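Local coordinates for protein RNA-dependent RNA Polymerase (Bombyx mori cytoplasmic polyhedrosis virus, PDB 6TZ0) that transcribes and replicates the viral double-stranded RNA genome, polymerising ribonucleoside triphosphates on an RNA template to make plus strands and, after core assembly, minus strands, at residues V728-A736 with S1041-M1049; L763-V771 with P1145-D1153. All coordinates share one frame; numbering follows the deposited sequence.

Contact 1: V728-A736 with S1041-M1049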
ATOM      1  N   VAL A 728       6.145  27.590  -8.674  1.00 28.10           N
ATOM      2  CA  VAL A 728       6.101  28.489  -9.826  1.00 28.10           C
ATOM      3  C   VAL A 728       7.062  29.633  -9.529  1.00 28.10           C
ATOM      4  O   VAL A 728       6.733  30.526  -8.747  1.00 28.10           O
ATOM      5  CB  VAL A 728       4.692  29.028 -10.103  1.00 28.10           C
ATOM      6  CG1 VAL A 728       4.708  29.936 -11.292  1.00 28.10           C
ATOM      7  CG2 VAL A 728       3.704  27.908 -10.330  1.00 28.10           C
ATOM      8  N   ASN A 729       8.241  29.612 -10.158  1.00 27.96           N
ATOM      9  CA  ASN A 729       9.243  30.690 -10.124  1.00 27.96           C
ATOM     10  C   ASN A 729       9.737  30.999  -8.710  1.00 27.96           C
ATOM     11  O   ASN A 729       9.716  32.140  -8.256  1.00 27.96           O
ATOM     12  CB  ASN A 729       8.720  31.957 -10.803  1.00 27.96           C
ATOM     13  CG  ASN A 729       8.737  31.857 -12.293  1.00 27.96           C
ATOM     14  OD1 ASN A 729       9.696  31.369 -12.874  1.00 27.96           O
ATOM     15  ND2 ASN A 729       7.680  32.337 -12.931  1.00 27.96           N
ATOM     16  N   GLY A 730      10.215  29.966  -8.028  1.00 28.55           N
ATOM     17  CA  GLY A 730      10.735  30.152  -6.688  1.00 28.55           C
ATOM     18  C   GLY A 730       9.677  30.373  -5.635  1.00 28.55           C
ATOM     19  O   GLY A 730       9.980  30.896  -4.564  1.00 28.55           O
ATOM     20  N   THR A 731       8.445  29.954  -5.903  1.00 29.85           N
ATOM     21  CA  THR A 731       7.290  30.266  -5.075  1.00 29.85           C
ATOM     22  C   THR A 731       6.395  29.042  -4.958  1.00 29.85           C
ATOM     23  O   THR A 731       6.040  28.434  -5.970  1.00 29.85           O
ATOM     24  CB  THR A 731       6.524  31.453  -5.673  1.00 29.85           C
ATOM     25  OG1 THR A 731       7.248  32.671  -5.453  1.00 29.85           O
ATOM     26  CG2 THR A 731       5.119  31.552  -5.148  1.00 29.85           C
ATOM     27  N   PHE A 732       6.033  28.691  -3.727  1.00 29.37           N
ATOM     28  CA  PHE A 732       5.196  27.534  -3.438  1.00 29.37           C
ATOM     29  C   PHE A 732       3.723  27.923  -3.465  1.00 29.37           C
ATOM     30  O   PHE A 732       3.275  28.712  -2.630  1.00 29.37           O
ATOM     31  CB  PHE A 732       5.586  26.956  -2.079  1.00 29.37           C
ATOM     32  CG  PHE A 732       4.688  25.864  -1.597  1.00 29.37           C
ATOM     33  CD1 PHE A 732       4.631  24.652  -2.259  1.00 29.37           C
ATOM     34  CD2 PHE A 732       3.942  26.029  -0.441  1.00 29.37           C
ATOM     35  CE1 PHE A 732       3.818  23.645  -1.808  1.00 29.37           C
ATOM     36  CE2 PHE A 732       3.128  25.021   0.016  1.00 29.37           C
ATOM     37  CZ  PHE A 732       3.069  23.830  -0.668  1.00 29.37           C
ATOM     38  N   TRP A 733       2.971  27.374  -4.423  1.00 28.08           N
ATOM     39  CA  TRP A 733       1.516  27.530  -4.463  1.00 28.08           C
ATOM     40  C   TRP A 733       0.917  26.307  -3.774  1.00 28.08           C
ATOM     41  O   TRP A 733       0.851  25.225  -4.357  1.00 28.08           O
ATOM     42  CB  TRP A 733       0.971  27.663  -5.884  1.00 28.08           C
ATOM     43  CG  TRP A 733       1.396  28.881  -6.672  1.00 28.08           C
ATOM     44  CD1 TRP A 733       2.280  29.841  -6.296  1.00 28.08           C
ATOM     45  CD2 TRP A 733       0.891  29.285  -7.953  1.00 28.08           C
ATOM     46  NE1 TRP A 733       2.394  30.791  -7.278  1.00 28.08           N
ATOM     47  CE2 TRP A 733       1.542  30.478  -8.301  1.00 28.08           C
ATOM     48  CE3 TRP A 733      -0.036  28.739  -8.846  1.00 28.08           C
ATOM     49  CZ2 TRP A 733       1.298  31.136  -9.502  1.00 28.08           C
ATOM     50  CZ3 TRP A 733      -0.280  29.397 -10.032  1.00 28.08           C
ATOM     51  CH2 TRP A 733       0.383  30.578 -10.350  1.00 28.08           C
ATOM     52  N   GLY A 734       0.483  26.475  -2.533  1.00 30.58           N
ATOM     53  CA  GLY A 734      -0.096  25.368  -1.808  1.00 30.58           C
ATOM     54  C   GLY A 734      -1.523  25.070  -2.224  1.00 30.58           C
ATOM     55  O   GLY A 734      -2.230  25.906  -2.782  1.00 30.58           O
ATOM     56  N   PHE A 735      -1.949  23.844  -1.940  1.00 32.64           N
ATOM     57  CA  PHE A 735      -3.253  23.330  -2.362  1.00 32.64           C
ATOM     58  C   PHE A 735      -4.105  23.178  -1.101  1.00 32.64           C
ATOM     59  O   PHE A 735      -4.085  22.136  -0.445  1.00 32.64           O
ATOM     60  CB  PHE A 735      -3.120  21.992  -3.107  1.00 32.64           C
ATOM     61  CG  PHE A 735      -2.406  22.073  -4.438  1.00 32.64           C
ATOM     62  CD1 PHE A 735      -2.203  23.281  -5.088  1.00 32.64           C
ATOM     63  CD2 PHE A 735      -1.942  20.914  -5.041  1.00 32.64           C
ATOM     64  CE1 PHE A 735      -1.541  23.328  -6.301  1.00 32.64           C
ATOM     65  CE2 PHE A 735      -1.287  20.955  -6.255  1.00 32.64           C
ATOM     66  CZ  PHE A 735      -1.086  22.161  -6.885  1.00 32.64           C
ATOM     67  N   ALA A 736      -4.856  24.227  -0.762  1.00 37.12           N
ATOM     68  CA  ALA A 736      -5.642  24.222   0.463  1.00 37.12           C
ATOM     69  C   ALA A 736      -6.909  23.394   0.354  1.00 37.12           C
ATOM     70  O   ALA A 736      -7.491  23.039   1.383  1.00 37.12           O
ATOM     71  CB  ALA A 736      -6.020  25.645   0.867  1.00 37.12           C
ATOM     72  N   SER A1041       9.474  40.729  -1.026  1.00 32.29           N
ATOM     73  CA  SER A1041       8.410  41.716  -1.123  1.00 32.29           C
ATOM     74  C   SER A1041       7.777  41.755  -2.505  1.00 32.29           C
ATOM     75  O   SER A1041       6.686  42.311  -2.663  1.00 32.29           O
ATOM     76  CB  SER A1041       8.950  43.092  -0.758  1.00 32.29           C
ATOM     77  OG  SER A1041       9.936  43.499  -1.685  1.00 32.29           O
ATOM     78  N   TYR A1042       8.442  41.193  -3.502  1.00 33.71           N
ATOM     79  CA  TYR A1042       7.878  40.986  -4.825  1.00 33.71           C
ATOM     80  C   TYR A1042       7.547  39.509  -4.944  1.00 33.71           C
ATOM     81  O   TYR A1042       8.424  38.671  -4.698  1.00 33.71           O
ATOM     82  CB  TYR A1042       8.889  41.352  -5.909  1.00 33.71           C
ATOM     83  CG  TYR A1042       9.477  42.737  -5.826  1.00 33.71           C
ATOM     84  CD1 TYR A1042       8.802  43.835  -6.334  1.00 33.71           C
ATOM     85  CD2 TYR A1042      10.729  42.939  -5.253  1.00 33.71           C
ATOM     86  CE1 TYR A1042       9.350  45.096  -6.268  1.00 33.71           C
ATOM     87  CE2 TYR A1042      11.284  44.196  -5.179  1.00 33.71           C
ATOM     88  CZ  TYR A1042      10.590  45.270  -5.688  1.00 33.71           C
ATOM     89  OH  TYR A1042      11.140  46.527  -5.615  1.00 33.71           O
ATOM     90  N   SER A1043       6.296  39.195  -5.315  1.00 31.74           N
ATOM     91  CA  SER A1043       5.851  37.830  -5.617  1.00 31.74           C
ATOM     92  C   SER A1043       6.050  36.865  -4.459  1.00 31.74           C
ATOM     93  O   SER A1043       7.016  36.098  -4.471  1.00 31.74           O
ATOM     94  CB  SER A1043       6.531  37.275  -6.872  1.00 31.74           C
ATOM     95  OG  SER A1043       6.067  37.930  -8.033  1.00 31.74           O
ATOM     96  N   ASN A1044       5.216  36.997  -3.423  1.00 32.83           N
ATOM     97  CA  ASN A1044       5.318  36.216  -2.193  1.00 32.83           C
ATOM     98  C   ASN A1044       5.406  34.714  -2.435  1.00 32.83           C
ATOM     99  O   ASN A1044       4.771  34.174  -3.337  1.00 32.83           O
ATOM    100  CB  ASN A1044       4.124  36.514  -1.288  1.00 32.83           C
ATOM    101  CG  ASN A1044       2.787  36.294  -1.962  1.00 32.83           C
ATOM    102  OD1 ASN A1044       2.708  36.039  -3.151  1.00 32.83           O
ATOM    103  ND2 ASN A1044       1.723  36.336  -1.177  1.00 32.83           N
ATOM    104  N   LEU A1045       6.228  34.047  -1.637  1.00 31.62           N
ATOM    105  CA  LEU A1045       6.516  32.639  -1.840  1.00 31.62           C
ATOM    106  C   LEU A1045       5.595  31.717  -1.053  1.00 31.62           C
ATOM    107  O   LEU A1045       5.874  30.519  -0.954  1.00 31.62           O
ATOM    108  CB  LEU A1045       7.993  32.375  -1.540  1.00 31.62           C
ATOM    109  CG  LEU A1045       8.672  32.915  -0.284  1.00 31.62           C
ATOM    110  CD1 LEU A1045       8.544  31.982   0.871  1.00 31.62           C
ATOM    111  CD2 LEU A1045      10.128  33.160  -0.582  1.00 31.62           C
ATOM    112  N   ALA A1046       4.498  32.250  -0.517  1.00 31.12           N
ATOM    113  CA  ALA A1046       3.382  31.471  -0.002  1.00 31.12           C
ATOM    114  C   ALA A1046       2.154  32.364  -0.038  1.00 31.12           C
ATOM    115  O   ALA A1046       2.266  33.587  -0.146  1.00 31.12           O
ATOM    116  CB  ALA A1046       3.637  30.950   1.412  1.00 31.12           C
ATOM    117  N   TYR A1047       0.969  31.749   0.049  1.00 28.74           N
ATOM    118  CA  TYR A1047      -0.252  32.549   0.023  1.00 28.74           C
ATOM    119  C   TYR A1047      -0.446  33.362   1.294  1.00 28.74           C
ATOM    120  O   TYR A1047      -1.164  34.364   1.260  1.00 28.74           O
ATOM    121  CB  TYR A1047      -1.493  31.688  -0.218  1.00 28.74           C
ATOM    122  CG  TYR A1047      -1.666  31.197  -1.630  1.00 28.74           C
ATOM    123  CD1 TYR A1047      -1.994  32.076  -2.643  1.00 28.74           C
ATOM    124  CD2 TYR A1047      -1.562  29.851  -1.936  1.00 28.74           C
ATOM    125  CE1 TYR A1047      -2.162  31.640  -3.929  1.00 28.74           C
ATOM    126  CE2 TYR A1047      -1.731  29.405  -3.221  1.00 28.74           C
ATOM    127  CZ  TYR A1047      -2.032  30.304  -4.213  1.00 28.74           C
ATOM    128  OH  TYR A1047      -2.212  29.866  -5.500  1.00 28.74           O
ATOM    129  N   ASN A1048       0.183  32.980   2.402  1.00 32.27           N
ATOM    130  CA  ASN A1048       0.102  33.767   3.624  1.00 32.27           C
ATOM    131  C   ASN A1048       1.281  34.709   3.833  1.00 32.27           C
ATOM    132  O   ASN A1048       1.297  35.437   4.829  1.00 32.27           O
ATOM    133  CB  ASN A1048      -0.031  32.866   4.856  1.00 32.27           C
ATOM    134  CG  ASN A1048       1.141  31.920   5.036  1.00 32.27           C
ATOM    135  OD1 ASN A1048       1.993  31.779   4.169  1.00 32.27           O
ATOM    136  ND2 ASN A1048       1.220  31.318   6.209  1.00 32.27           N
ATOM    137  N   MET A1049       2.272  34.703   2.951  1.00 31.70           N
ATOM    138  CA  MET A1049       3.501  35.456   3.167  1.00 31.70           C
ATOM    139  C   MET A1049       3.590  36.690   2.280  1.00 31.70           C
ATOM    140  O   MET A1049       4.673  37.069   1.842  1.00 31.70           O
ATOM    141  CB  MET A1049       4.724  34.567   2.965  1.00 31.70           C
ATOM    142  CG  MET A1049       4.915  33.552   4.068  1.00 31.70           C
ATOM    143  SD  MET A1049       6.345  32.509   3.813  1.00 31.70           S
ATOM    144  CE  MET A1049       7.634  33.710   4.066  1.00 31.70           C
TER

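Contact 2: L763-V771 with P1145-D1153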
ATOM      1  N   LEU A 763      -4.767  19.187  11.345  1.00 43.97           N
ATOM      2  CA  LEU A 763      -5.303  19.628  10.058  1.00 43.97           C
ATOM      3  C   LEU A 763      -5.193  21.138   9.876  1.00 43.97           C
ATOM      4  O   LEU A 763      -4.932  21.615   8.760  1.00 43.97           O
ATOM      5  CB  LEU A 763      -6.756  19.188   9.926  1.00 43.97           C
ATOM      6  CG  LEU A 763      -7.013  17.696   9.746  1.00 43.97           C
ATOM      7  CD1 LEU A 763      -8.482  17.428   9.876  1.00 43.97           C
ATOM      8  CD2 LEU A 763      -6.533  17.241   8.392  1.00 43.97           C
ATOM      9  N   ILE A 764      -5.388  21.896  10.956  1.00 44.28           N
ATOM     10  CA  ILE A 764      -5.203  23.343  10.924  1.00 44.28           C
ATOM     11  C   ILE A 764      -3.745  23.696  10.650  1.00 44.28           C
ATOM     12  O   ILE A 764      -3.451  24.607   9.867  1.00 44.28           O
ATOM     13  CB  ILE A 764      -5.728  23.958  12.238  1.00 44.28           C
ATOM     14  CG1 ILE A 764      -7.258  23.926  12.277  1.00 44.28           C
ATOM     15  CG2 ILE A 764      -5.217  25.352  12.472  1.00 44.28           C
ATOM     16  CD1 ILE A 764      -7.913  24.677  11.161  1.00 44.28           C
ATOM     17  N   ASP A 765      -2.808  22.948  11.240  1.00 43.60           N
ATOM     18  CA  ASP A 765      -1.397  23.179  10.961  1.00 43.60           C
ATOM     19  C   ASP A 765      -1.015  22.750   9.549  1.00 43.60           C
ATOM     20  O   ASP A 765      -0.083  23.315   8.968  1.00 43.60           O
ATOM     21  CB  ASP A 765      -0.536  22.452  11.986  1.00 43.60           C
ATOM     22  CG  ASP A 765      -0.658  23.047  13.370  1.00 43.60           C
ATOM     23  OD1 ASP A 765      -0.949  24.255  13.472  1.00 43.60           O
ATOM     24  OD2 ASP A 765      -0.462  22.308  14.357  1.00 43.60           O
ATOM     25  N   ASP A 766      -1.715  21.769   8.978  1.00 42.93           N
ATOM     26  CA  ASP A 766      -1.477  21.425   7.580  1.00 42.93           C
ATOM     27  C   ASP A 766      -2.014  22.481   6.626  1.00 42.93           C
ATOM     28  O   ASP A 766      -1.477  22.628   5.525  1.00 42.93           O
ATOM     29  CB  ASP A 766      -2.108  20.080   7.230  1.00 42.93           C
ATOM     30  CG  ASP A 766      -1.451  18.922   7.925  1.00 42.93           C
ATOM     31  OD1 ASP A 766      -0.268  19.039   8.288  1.00 42.93           O
ATOM     32  OD2 ASP A 766      -2.115  17.880   8.100  1.00 42.93           O
ATOM     33  N   LEU A 767      -3.058  23.210   7.012  1.00 39.70           N
ATOM     34  CA  LEU A 767      -3.607  24.282   6.191  1.00 39.70           C
ATOM     35  C   LEU A 767      -2.959  25.635   6.431  1.00 39.70           C
ATOM     36  O   LEU A 767      -3.631  26.650   6.267  1.00 39.70           O
ATOM     37  CB  LEU A 767      -5.109  24.435   6.437  1.00 39.70           C
ATOM     38  CG  LEU A 767      -6.158  23.495   5.873  1.00 39.70           C
ATOM     39  CD1 LEU A 767      -7.474  23.836   6.518  1.00 39.70           C
ATOM     40  CD2 LEU A 767      -6.243  23.706   4.383  1.00 39.70           C
ATOM     41  N   LEU A 768      -1.694  25.694   6.834  1.00 39.61           N
ATOM     42  CA  LEU A 768      -1.213  26.931   7.440  1.00 39.61           C
ATOM     43  C   LEU A 768      -0.489  27.814   6.426  1.00 39.61           C
ATOM     44  O   LEU A 768      -0.714  29.027   6.386  1.00 39.61           O
ATOM     45  CB  LEU A 768      -0.321  26.611   8.634  1.00 39.61           C
ATOM     46  CG  LEU A 768      -0.291  27.657   9.749  1.00 39.61           C
ATOM     47  CD1 LEU A 768       0.031  26.951  11.034  1.00 39.61           C
ATOM     48  CD2 LEU A 768       0.693  28.767   9.529  1.00 39.61           C
ATOM     49  N   PHE A 769       0.418  27.242   5.628  1.00 36.52           N
ATOM     50  CA  PHE A 769       1.073  28.043   4.598  1.00 36.52           C
ATOM     51  C   PHE A 769       0.387  27.956   3.247  1.00 36.52           C
ATOM     52  O   PHE A 769       0.745  28.708   2.341  1.00 36.52           O
ATOM     53  CB  PHE A 769       2.555  27.688   4.395  1.00 36.52           C
ATOM     54  CG  PHE A 769       3.489  28.265   5.424  1.00 36.52           C
ATOM     55  CD1 PHE A 769       3.051  28.634   6.680  1.00 36.52           C
ATOM     56  CD2 PHE A 769       4.767  28.629   5.046  1.00 36.52           C
ATOM     57  CE1 PHE A 769       3.904  29.195   7.583  1.00 36.52           C
ATOM     58  CE2 PHE A 769       5.630  29.208   5.946  1.00 36.52           C
ATOM     59  CZ  PHE A 769       5.192  29.497   7.219  1.00 36.52           C
ATOM     60  N   ARG A 770      -0.574  27.059   3.078  1.00 34.51           N
ATOM     61  CA  ARG A 770      -1.302  26.953   1.823  1.00 34.51           C
ATOM     62  C   ARG A 770      -2.576  27.786   1.826  1.00 34.51           C
ATOM     63  O   ARG A 770      -3.423  27.630   0.945  1.00 34.51           O
ATOM     64  CB  ARG A 770      -1.590  25.485   1.520  1.00 34.51           C
ATOM     65  CG  ARG A 770      -2.354  24.758   2.583  1.00 34.51           C
ATOM     66  CD  ARG A 770      -2.444  23.291   2.238  1.00 34.51           C
ATOM     67  NE  ARG A 770      -1.163  22.599   2.322  1.00 34.51           N
ATOM     68  CZ  ARG A 770      -0.978  21.338   1.947  1.00 34.51           C
ATOM     69  NH1 ARG A 770      -1.988  20.637   1.460  1.00 34.51           N
ATOM     70  NH2 ARG A 770       0.211  20.772   2.062  1.00 34.51           N
ATOM     71  N   VAL A 771      -2.702  28.695   2.785  1.00 34.76           N
ATOM     72  CA  VAL A 771      -3.912  29.467   3.011  1.00 34.76           C
ATOM     73  C   VAL A 771      -3.554  30.942   2.860  1.00 34.76           C
ATOM     74  O   VAL A 771      -2.385  31.325   2.892  1.00 34.76           O
ATOM     75  CB  VAL A 771      -4.502  29.159   4.405  1.00 34.76           C
ATOM     76  CG1 VAL A 771      -3.778  29.910   5.509  1.00 34.76           C
ATOM     77  CG2 VAL A 771      -5.962  29.352   4.462  1.00 34.76           C
ATOM     78  N   PRO A1145       6.486  20.654  11.756  1.00 42.71           N
ATOM     79  CA  PRO A1145       7.120  21.103  10.507  1.00 42.71           C
ATOM     80  C   PRO A1145       6.159  21.724   9.507  1.00 42.71           C
ATOM     81  O   PRO A1145       6.576  22.604   8.748  1.00 42.71           O
ATOM     82  CB  PRO A1145       7.751  19.819   9.957  1.00 42.71           C
ATOM     83  CG  PRO A1145       7.945  18.964  11.145  1.00 42.71           C
ATOM     84  CD  PRO A1145       6.786  19.241  12.038  1.00 42.71           C
ATOM     85  N   ARG A1146       4.896  21.293   9.462  1.00 41.41           N
ATOM     86  CA  ARG A1146       3.915  21.975   8.624  1.00 41.41           C
ATOM     87  C   ARG A1146       3.562  23.347   9.169  1.00 41.41           C
ATOM     88  O   ARG A1146       3.115  24.213   8.412  1.00 41.41           O
ATOM     89  CB  ARG A1146       2.644  21.138   8.496  1.00 41.41           C
ATOM     90  CG  ARG A1146       2.828  19.851   7.742  1.00 41.41           C
ATOM     91  CD  ARG A1146       3.018  20.139   6.273  1.00 41.41           C
ATOM     92  NE  ARG A1146       3.203  18.926   5.489  1.00 41.41           N
ATOM     93  CZ  ARG A1146       3.482  18.922   4.193  1.00 41.41           C
ATOM     94  NH1 ARG A1146       3.638  17.775   3.553  1.00 41.41           N
ATOM     95  NH2 ARG A1146       3.605  20.068   3.540  1.00 41.41           N
ATOM     96  N   GLN A1147       3.752  23.554  10.467  1.00 41.94           N
ATOM     97  CA  GLN A1147       3.461  24.834  11.094  1.00 41.94           C
ATOM     98  C   GLN A1147       4.587  25.829  10.835  1.00 41.94           C
ATOM     99  O   GLN A1147       4.338  26.985  10.480  1.00 41.94           O
ATOM    100  CB  GLN A1147       3.243  24.610  12.592  1.00 41.94           C
ATOM    101  CG  GLN A1147       2.712  25.794  13.355  1.00 41.94           C
ATOM    102  CD  GLN A1147       2.488  25.481  14.816  1.00 41.94           C
ATOM    103  OE1 GLN A1147       2.847  24.406  15.291  1.00 41.94           O
ATOM    104  NE2 GLN A1147       1.872  26.407  15.531  1.00 41.94           N
ATOM    105  N   LEU A1148       5.830  25.394  11.030  1.00 41.10           N
ATOM    106  CA  LEU A1148       7.021  26.205  10.768  1.00 41.10           C
ATOM    107  C   LEU A1148       7.638  25.770   9.439  1.00 41.10           C
ATOM    108  O   LEU A1148       8.720  25.189   9.382  1.00 41.10           O
ATOM    109  CB  LEU A1148       8.021  26.060  11.920  1.00 41.10           C
ATOM    110  CG  LEU A1148       7.984  26.834  13.248  1.00 41.10           C
ATOM    111  CD1 LEU A1148       8.348  28.269  13.110  1.00 41.10           C
ATOM    112  CD2 LEU A1148       6.630  26.783  13.888  1.00 41.10           C
ATOM    113  N   PHE A1149       6.923  26.065   8.355  1.00 36.75           N
ATOM    114  CA  PHE A1149       7.242  25.479   7.054  1.00 36.75           C
ATOM    115  C   PHE A1149       8.456  26.151   6.411  1.00 36.75           C
ATOM    116  O   PHE A1149       9.463  25.494   6.141  1.00 36.75           O
ATOM    117  CB  PHE A1149       6.005  25.568   6.159  1.00 36.75           C
ATOM    118  CG  PHE A1149       6.144  24.920   4.813  1.00 36.75           C
ATOM    119  CD1 PHE A1149       6.008  23.551   4.670  1.00 36.75           C
ATOM    120  CD2 PHE A1149       6.347  25.686   3.684  1.00 36.75           C
ATOM    121  CE1 PHE A1149       6.118  22.956   3.428  1.00 36.75           C
ATOM    122  CE2 PHE A1149       6.455  25.099   2.445  1.00 36.75           C
ATOM    123  CZ  PHE A1149       6.341  23.732   2.315  1.00 36.75           C
ATOM    124  N   PHE A1150       8.380  27.457   6.160  1.00 35.48           N
ATOM    125  CA  PHE A1150       9.538  28.226   5.711  1.00 35.48           C
ATOM    126  C   PHE A1150      10.368  28.798   6.848  1.00 35.48           C
ATOM    127  O   PHE A1150      11.469  29.294   6.595  1.00 35.48           O
ATOM    128  CB  PHE A1150       9.129  29.393   4.807  1.00 35.48           C
ATOM    129  CG  PHE A1150       8.842  29.004   3.393  1.00 35.48           C
ATOM    130  CD1 PHE A1150       9.875  28.677   2.535  1.00 35.48           C
ATOM    131  CD2 PHE A1150       7.553  29.029   2.903  1.00 35.48           C
ATOM    132  CE1 PHE A1150       9.619  28.336   1.226  1.00 35.48           C
ATOM    133  CE2 PHE A1150       7.291  28.693   1.595  1.00 35.48           C
ATOM    134  CZ  PHE A1150       8.327  28.349   0.754  1.00 35.48           C
ATOM    135  N   LEU A1151       9.882  28.748   8.077  1.00 37.59           N
ATOM    136  CA  LEU A1151      10.531  29.419   9.188  1.00 37.59           C
ATOM    137  C   LEU A1151      11.489  28.474   9.908  1.00 37.59           C
ATOM    138  O   LEU A1151      11.441  27.255   9.747  1.00 37.59           O
ATOM    139  CB  LEU A1151       9.485  29.967  10.150  1.00 37.59           C
ATOM    140  CG  LEU A1151       8.890  31.361   9.993  1.00 37.59           C
ATOM    141  CD1 LEU A1151       9.995  32.349  10.203  1.00 37.59           C
ATOM    142  CD2 LEU A1151       8.218  31.587   8.651  1.00 37.59           C
ATOM    143  N   SER A1152      12.363  29.057  10.723  1.00 41.94           N
ATOM    144  CA  SER A1152      13.477  28.314  11.295  1.00 41.94           C
ATOM    145  C   SER A1152      13.056  27.506  12.512  1.00 41.94           C
ATOM    146  O   SER A1152      12.248  27.952  13.329  1.00 41.94           O
ATOM    147  CB  SER A1152      14.606  29.263  11.688  1.00 41.94           C
ATOM    148  OG  SER A1152      14.232  30.067  12.786  1.00 41.94           O
ATOM    149  N   ASP A1153      13.634  26.315  12.636  1.00 46.50           N
ATOM    150  CA  ASP A1153      13.416  25.429  13.767  1.00 46.50           C
ATOM    151  C   ASP A1153      14.320  25.738  14.948  1.00 46.50           C
ATOM    152  O   ASP A1153      14.248  25.038  15.962  1.00 46.50           O
ATOM    153  CB  ASP A1153      13.645  23.975  13.347  1.00 46.50           C
ATOM    154  CG  ASP A1153      12.591  23.468  12.396  1.00 46.50           C
ATOM    155  OD1 ASP A1153      11.443  23.954  12.461  1.00 46.50           O
ATOM    156  OD2 ASP A1153      12.908  22.573  11.586  1.00 46.50           O
TER

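Contact 1: V728-A736 with S1041-M1049
Thr731 and Leu1045 bring the two segments closest, their CA atoms 4.1 Å apart. Thr731 meets the loop 1041-1049 with both branches. Its CG2, anti to the backbone N, sits by the carbonyl oxygen of Asn1044, and OG1 faces the CB of Leu1045 at 4.0 Å. The next residue supplies the polar link, a weak hydrogen bond from Phe732 N to Leu1045 O of 3.3 Å, bent to 150°. It is the one backbone hydrogen bond between the two segments. Farther along, Tyr1047 reaches across with its ring edge, CE2 lying 3.6 Å from Gly734 O. The phenol and the five-membered ring of Trp733 meet obliquely, with centroids 5.7 Å apart and planes at 44°. The indole is also held from within its own segment: Val728 CG2 lies over the centre of one face and Thr731 CG2 is at the edge. Polar partners outside the segments include Ala329 O for the Tyr1047 hydroxyl and Thr268 O for that of Ser1043; the backbone oxygen of Gly730 accepts from Trp272 NE1. The contact is thus buried between helix 325-339, which packs on Trp733 and Tyr1047, and strand 266-272, which touches Leu1045, while strand 732-733 pairs with strand 725-727 at the edge of a small antiparallel sheet.

Contact 2: L763-V771 with P1145-D1153
Phe769 makes the largest share of this contact, its ring entering the bend formed by Phe1149, Phe1150 and Leu1151. Over one of its faces lies Phe1149 CB, 3.7 Å from the ring centroid and 22° off the normal, a CH-pi contact. At its edge, near the ring plane, are Phe1150 CB and Leu1151 CD2, the latter 3.9 Å from Phe769 CZ. The Phe1149 ring itself stands obliquely, with its plane at 65° to that of Phe769. Phe1150 turns its own edge to Phe769, CD2 to CD2 at 3.5 Å. A second layer is polar. The carboxylate of Asp765 and the amide of Gln1147 stack nearly parallel, yet each is tied outside the pair: Asp765 by a salt bridge to Arg867, Gln1147 by hydrogen bonds to Met863 O and Thr865 O. Chi1 of Arg1146 (-67°) sets CG anti to the carbonyl carbon, beside Asp766 OD1, an oxygen well out of the guanidinium plane, 4.5 Å from NE. The nearby carboxylate may partly offset the like charges of Arg1146 and Arg770. Together these form an aromatic cluster with a polar border, joining the last turn of helix 754-766 and the turn after it to loop 1145-1153 of the C-terminal region.

Overall arrangement
Along the chain the segments alternate: 728-736, 763-771, 1041-1049, then 1145-1153. Strand 732-733 and helix 754-766 are consecutive elements, and each meets a loop of the C-terminal family region several hundred residues later. The centres of contacts 1 and 2 lie about 13 Å apart and the two touch directly. Phe735 O accepts a probable, weak hydrogen bond from Arg770 NH1, the rings of Phe732 and Phe1149 meet, and Asn1048 packs on Phe769. They therefore form one continuous buried seam, away from the annotated nucleotide and magnesium sites, joining the chain that follows the catalytic palm sheet to the C-terminal region of this reovirus-family polymerase.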